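Local atomic coordinates of beta-xylanase (Caldicellulosiruptor kristjanssonii, PDB entry 7NWN), a protein that probably binds plant cell-wall polysaccharides through this family 9 carbohydrate-binding module, part of a heat-stable multimodular xylanase-glucuronoyl esterase. Residues 52-64 with 70-82. Residues are numbered along the deposited sequence; the frame is centred on the assembly and turned at random. Where two conformers were deposited one is given.
Sequences SATTQTNAKFKLM and LYVLAEVYDPVLN. With CA (calcium ion), chain Q.
The Tyr77 ring takes the carbonyl oxygen of Gln56 at its edge and in its plane, with Gln56 O 3.2 Å from Tyr77 CD2. The Asn58 amide lies only 14° from parallel to this ring but approaches it obliquely, Asn58 ND2 standing 3.4 Å from Tyr77 CD2. At the other end of the hairpin Met64 O sits at the edge of the Tyr71 ring, near its plane. The Phe61 ring has Leu63 CG in plane at its edge and Val72 CG1 oblique to it; Phe61 CB packs 4.0 Å from Ala74 CB. From Asn58-Tyr77 to Met64-Tyr71 the backbones form a regular antiparallel ladder, with two hydrogen bonds in each of the pairs Asn58-Tyr77, Lys60-Glu75, Lys62-Leu73 and Met64-Tyr71. Lys60 and Glu75 run side by side; Lys60 NZ and Glu75 OE1, 4.6 Å apart, are joined by a water, while Glu75 OE2 forms a salt bridge with Arg145. Just before strand 58-66 begins and just after strand 69-77 ends, Thr57 OG1 makes a weak 3.3 Å hydrogen bond to Asp78 OD1, and Thr57 CG2, anti to the backbone N, meets Val76 CG1. Both Asp78 carboxylate oxygens grip a calcium ion that Val80 O, a water, Asp92 and Ala171 also bind. A valine in place of Thr57 has no hydroxyl to offer, and the Asp78 carboxylate would probably lose its weak tie to the start of the hairpin and be steadied less on that side. The hairpin forms one side of a four-stranded antiparallel sheet, strand 58-66 outermost and strand 69-77 bonded on to strand 143-151; from the face bearing Ala59, Phe61, Leu63 and Ala74, side chains pack on strands 161-171 and 22-25, closing the core of the beta-sandwich.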
loop_
_atom_site.group_PDB
_atom_site.type_symbol
_atom_site.label_atom_id
_atom_site.label_comp_id
_atom_site.label_asym_id
_atom_site.label_seq_id
_atom_site.Cartn_x
_atom_site.Cartn_y
_atom_site.Cartn_z
ATOM N N SER A 52 6.484 0.261 -16.173
ATOM C CA SER A 52 7.535 -0.511 -16.809
ATOM C C SER A 52 7.340 -0.606 -18.325
ATOM O O SER A 52 8.333 -0.807 -19.033
ATOM C CB SER A 52 7.650 -1.891 -16.215
ATOM O OG SER A 52 6.505 -2.669 -16.540
ATOM N N ALA A 53 6.083 -0.510 -18.792
ATOM C CA ALA A 53 5.702 -0.662 -20.200
ATOM C C ALA A 53 4.275 -0.171 -20.385
ATOM O O ALA A 53 3.562 -0.008 -19.404
ATOM C CB ALA A 53 5.787 -2.102 -20.646
ATOM N N THR A 54 3.832 0.009 -21.636
ATOM C CA THR A 54 2.477 0.487 -21.867
ATOM C C THR A 54 1.512 -0.647 -21.543
ATOM O O THR A 54 1.852 -1.819 -21.721
ATOM C CB THR A 54 2.275 1.000 -23.302
ATOM O OG1 THR A 54 2.458 -0.165 -24.096
ATOM C CG2 THR A 54 3.267 2.064 -23.727
ATOM N N THR A 55 0.321 -0.279 -21.055
ATOM C CA THR A 55 -0.684 -1.200 -20.533
ATOM C C THR A 55 -1.970 -0.406 -20.327
ATOM O O THR A 55 -1.902 0.798 -20.107
ATOM C CB THR A 55 -0.252 -1.815 -19.189
ATOM O OG1 THR A 55 -1.309 -2.682 -18.799
ATOM C CG2 THR A 55 0.017 -0.800 -18.098
ATOM N N GLN A 56 -3.143 -1.042 -20.373
ATOM C CA GLN A 56 -4.338 -0.267 -20.054
ATOM C C GLN A 56 -4.671 -0.380 -18.556
ATOM O O GLN A 56 -5.685 0.162 -18.107
ATOM C CB GLN A 56 -5.554 -0.701 -20.878
ATOM C CG GLN A 56 -5.321 -0.851 -22.371
ATOM C CD GLN A 56 -5.679 0.410 -23.106
ATOM O OE1 GLN A 56 -4.956 1.405 -23.059
ATOM N NE2 GLN A 56 -6.812 0.371 -23.785
ATOM N N THR A 57 -3.842 -1.114 -17.798
ATOM C CA THR A 57 -3.983 -1.172 -16.343
ATOM C C THR A 57 -3.541 0.149 -15.721
ATOM O O THR A 57 -2.539 0.707 -16.129
ATOM C CB THR A 57 -3.190 -2.331 -15.746
ATOM O OG1 THR A 57 -3.843 -3.464 -16.306
ATOM C CG2 THR A 57 -3.215 -2.417 -14.225
ATOM N N ASN A 58 -4.332 0.675 -14.779
ATOM C CA ASN A 58 -3.907 1.834 -14.014
ATOM C C ASN A 58 -4.444 1.663 -12.596
ATOM O O ASN A 58 -5.219 0.734 -12.353
ATOM C CB ASN A 58 -4.267 3.181 -14.644
ATOM C CG ASN A 58 -5.754 3.301 -14.859
ATOM O OD1 ASN A 58 -6.483 3.698 -13.961
ATOM N ND2 ASN A 58 -6.215 2.910 -16.034
ATOM N N ALA A 59 -3.977 2.524 -11.676
ATOM C CA ALA A 59 -4.274 2.322 -10.275
ATOM C C ALA A 59 -4.209 3.655 -9.549
ATOM O O ALA A 59 -3.616 4.609 -10.047
ATOM C CB ALA A 59 -3.293 1.347 -9.662
ATOM N N LYS A 60 -4.790 3.660 -8.345
ATOM C CA LYS A 60 -4.683 4.777 -7.431
ATOM C C LYS A 60 -4.697 4.210 -6.019
ATOM O O LYS A 60 -5.084 3.058 -5.801
ATOM C CB LYS A 60 -5.826 5.755 -7.709
ATOM C CG LYS A 60 -7.202 5.109 -7.889
ATOM C CD LYS A 60 -8.313 6.107 -8.239
ATOM C CE LYS A 60 -9.664 5.526 -8.641
ATOM N NZ LYS A 60 -10.626 6.606 -9.006
ATOM N N PHE A 61 -4.257 5.016 -5.058
ATOM C CA PHE A 61 -4.327 4.548 -3.681
ATOM C C PHE A 61 -4.402 5.759 -2.765
ATOM O O PHE A 61 -3.956 6.847 -3.150
ATOM C CB PHE A 61 -3.151 3.619 -3.354
ATOM C CG PHE A 61 -1.829 4.336 -3.277
ATOM C CD1 PHE A 61 -1.053 4.529 -4.417
ATOM C CD2 PHE A 61 -1.365 4.831 -2.057
ATOM C CE1 PHE A 61 0.157 5.218 -4.343
ATOM C CE2 PHE A 61 -0.151 5.514 -1.973
ATOM C CZ PHE A 61 0.609 5.719 -3.118
ATOM N N LYS A 62 -4.960 5.513 -1.566
ATOM C CA LYS A 62 -5.056 6.497 -0.500
ATOM C C LYS A 62 -4.384 5.900 0.725
ATOM O O LYS A 62 -4.342 4.674 0.852
ATOM C CB LYS A 62 -6.523 6.781 -0.203
ATOM C CG LYS A 62 -7.218 7.552 -1.325
ATOM C CD LYS A 62 -8.685 7.864 -1.049
ATOM C CE LYS A 62 -9.262 8.800 -2.107
ATOM N NZ LYS A 62 -10.616 9.213 -1.751
ATOM N N LEU A 63 -3.930 6.779 1.618
ATOM C CA LEU A 63 -3.220 6.375 2.811
ATOM C C LEU A 63 -3.905 7.054 3.973
ATOM O O LEU A 63 -4.435 8.158 3.800
ATOM C CB LEU A 63 -1.752 6.855 2.733
ATOM C CG LEU A 63 -0.852 6.141 1.720
ATOM C CD1 LEU A 63 0.616 6.623 1.830
ATOM C CD2 LEU A 63 -0.925 4.630 1.900
ATOM N N MET A 64 -3.813 6.419 5.149
ATOM C CA MET A 64 -4.354 7.000 6.373
ATOM C C MET A 64 -3.562 6.362 7.507
ATOM O O MET A 64 -3.034 5.265 7.327
ATOM C CB MET A 64 -5.852 6.677 6.477
ATOM C CG MET A 64 -6.638 7.546 7.463
ATOM S SD MET A 64 -8.444 7.375 7.271
ATOM C CE MET A 64 -8.686 8.022 5.640
ATOM N N LEU A 70 -0.819 1.775 9.824
ATOM C CA LEU A 70 -0.958 2.440 8.544
ATOM C C LEU A 70 -2.014 1.698 7.715
ATOM O O LEU A 70 -2.017 0.471 7.707
ATOM C CB LEU A 70 0.391 2.451 7.808
ATOM C CG LEU A 70 0.407 3.172 6.451
ATOM C CD1 LEU A 70 0.247 4.688 6.571
ATOM C CD2 LEU A 70 1.662 2.860 5.677
ATOM N N TYR A 71 -2.769 2.466 6.903
ATOM C CA TYR A 71 -3.901 1.970 6.121
ATOM C C TYR A 71 -3.681 2.323 4.659
ATOM O O TYR A 71 -3.275 3.453 4.348
ATOM C CB TYR A 71 -5.227 2.599 6.588
ATOM C CG TYR A 71 -5.570 2.170 8.001
ATOM C CD1 TYR A 71 -6.220 0.968 8.248
ATOM C CD2 TYR A 71 -5.188 2.951 9.087
ATOM C CE1 TYR A 71 -6.498 0.548 9.541
ATOM C CE2 TYR A 71 -5.442 2.545 10.392
ATOM C CZ TYR A 71 -6.151 1.374 10.610
ATOM O OH TYR A 71 -6.379 0.975 11.887
ATOM N N VAL A 72 -3.976 1.350 3.780
ATOM C CA VAL A 72 -3.886 1.584 2.343
ATOM C C VAL A 72 -5.224 1.200 1.711
ATOM O O VAL A 72 -5.696 0.107 1.972
ATOM C CB VAL A 72 -2.743 0.769 1.691
ATOM C CG1 VAL A 72 -2.570 1.144 0.210
ATOM C CG2 VAL A 72 -1.409 0.943 2.455
ATOM N N LEU A 73 -5.755 2.071 0.847
ATOM C CA LEU A 73 -6.891 1.701 0.009
ATOM C C LEU A 73 -6.404 1.831 -1.434
ATOM O O LEU A 73 -6.043 2.939 -1.823
ATOM C CB LEU A 73 -8.041 2.692 0.254
ATOM C CG LEU A 73 -9.247 2.513 -0.679
ATOM C CD1 LEU A 73 -10.023 1.332 -0.184
ATOM C CD2 LEU A 73 -10.136 3.753 -0.598
ATOM N N ALA A 74 -6.332 0.715 -2.168
ATOM C CA ALA A 74 -5.902 0.781 -3.548
ATOM C C ALA A 74 -7.054 0.327 -4.440
ATOM O O ALA A 74 -7.748 -0.652 -4.133
ATOM C CB ALA A 74 -4.657 -0.071 -3.746
ATOM N N GLU A 75 -7.235 1.043 -5.562
ATOM C CA GLU A 75 -8.090 0.518 -6.626
ATOM C C GLU A 75 -7.296 0.385 -7.924
ATOM O O GLU A 75 -6.545 1.310 -8.315
ATOM C CB GLU A 75 -9.269 1.468 -6.867
ATOM C CG GLU A 75 -10.251 1.381 -5.741
ATOM C CD GLU A 75 -11.525 2.198 -5.879
ATOM O OE1 GLU A 75 -11.808 2.690 -6.973
ATOM O OE2 GLU A 75 -12.236 2.305 -4.878
ATOM N N VAL A 76 -7.499 -0.767 -8.575
ATOM C CA VAL A 76 -6.795 -1.061 -9.803
ATOM C C VAL A 76 -7.842 -1.237 -10.913
ATOM O O VAL A 76 -8.711 -2.096 -10.783
ATOM C CB VAL A 76 -5.944 -2.346 -9.637
ATOM C CG1 VAL A 76 -5.202 -2.696 -10.940
ATOM C CG2 VAL A 76 -4.949 -2.239 -8.464
ATOM N N TYR A 77 -7.692 -0.481 -12.000
ATOM C CA TYR A 77 -8.391 -0.736 -13.248
ATOM C C TYR A 77 -7.551 -1.719 -14.069
ATOM O O TYR A 77 -6.421 -1.417 -14.450
ATOM C CB TYR A 77 -8.603 0.594 -13.980
ATOM C CG TYR A 77 -9.207 0.420 -15.351
ATOM C CD1 TYR A 77 -10.587 0.354 -15.526
ATOM C CD2 TYR A 77 -8.386 0.296 -16.476
ATOM C CE1 TYR A 77 -11.146 0.166 -16.785
ATOM C CE2 TYR A 77 -8.925 0.087 -17.735
ATOM C CZ TYR A 77 -10.308 0.026 -17.885
ATOM O OH TYR A 77 -10.840 -0.187 -19.122
ATOM N N ASP A 78 -8.125 -2.903 -14.313
ATOM C CA ASP A 78 -7.449 -4.011 -14.929
ATOM C C ASP A 78 -8.521 -4.944 -15.481
ATOM O O ASP A 78 -9.122 -5.712 -14.739
ATOM C CB ASP A 78 -6.533 -4.722 -13.941
ATOM C CG ASP A 78 -5.655 -5.824 -14.545
ATOM O OD1 ASP A 78 -5.735 -6.119 -15.771
ATOM O OD2 ASP A 78 -4.873 -6.368 -13.771
ATOM N N PRO A 79 -8.789 -4.886 -16.804
ATOM C CA PRO A 79 -9.827 -5.728 -17.431
ATOM C C PRO A 79 -9.581 -7.247 -17.501
ATOM O O PRO A 79 -10.521 -8.018 -17.711
ATOM C CB PRO A 79 -10.018 -5.071 -18.811
ATOM C CG PRO A 79 -8.660 -4.421 -19.098
ATOM C CD PRO A 79 -8.132 -3.963 -17.742
ATOM N N VAL A 80 -8.349 -7.709 -17.234
ATOM C CA VAL A 80 -8.097 -9.147 -17.181
ATOM C C VAL A 80 -7.374 -9.485 -15.880
ATOM O O VAL A 80 -6.237 -9.119 -15.715
ATOM C CB VAL A 80 -7.267 -9.623 -18.398
ATOM C CG1 VAL A 80 -7.018 -11.127 -18.349
ATOM C CG2 VAL A 80 -7.883 -9.204 -19.740
ATOM N N LEU A 81 -7.993 -10.247 -14.981
ATOM C CA LEU A 81 -7.330 -10.637 -13.747
ATOM C C LEU A 81 -6.827 -12.062 -13.874
ATOM O O LEU A 81 -7.572 -12.970 -14.223
ATOM C CB LEU A 81 -8.280 -10.506 -12.554
ATOM C CG LEU A 81 -8.857 -9.095 -12.382
ATOM C CD1 LEU A 81 -9.760 -9.041 -11.150
ATOM C CD2 LEU A 81 -7.723 -8.059 -12.307
ATOM N N ASN A 82 -5.556 -12.252 -13.526
ATOM C CA ASN A 82 -4.949 -13.565 -13.607
ATOM C C ASN A 82 -4.056 -13.800 -12.381
ATOM O O ASN A 82 -3.270 -12.944 -12.014
ATOM C CB ASN A 82 -4.143 -13.668 -14.908
ATOM C CG ASN A 82 -3.728 -15.108 -15.091
ATOM O OD1 ASN A 82 -2.821 -15.606 -14.393
ATOM N ND2 ASN A 82 -4.448 -15.805 -15.966
HETATM CA CA CA Q . -4.228 -8.178 -15.331
HETATM O O HOH W 1 -12.809 5.388 -7.705
HETATM O O HOH W 2 -4.200 -7.449 -17.816
#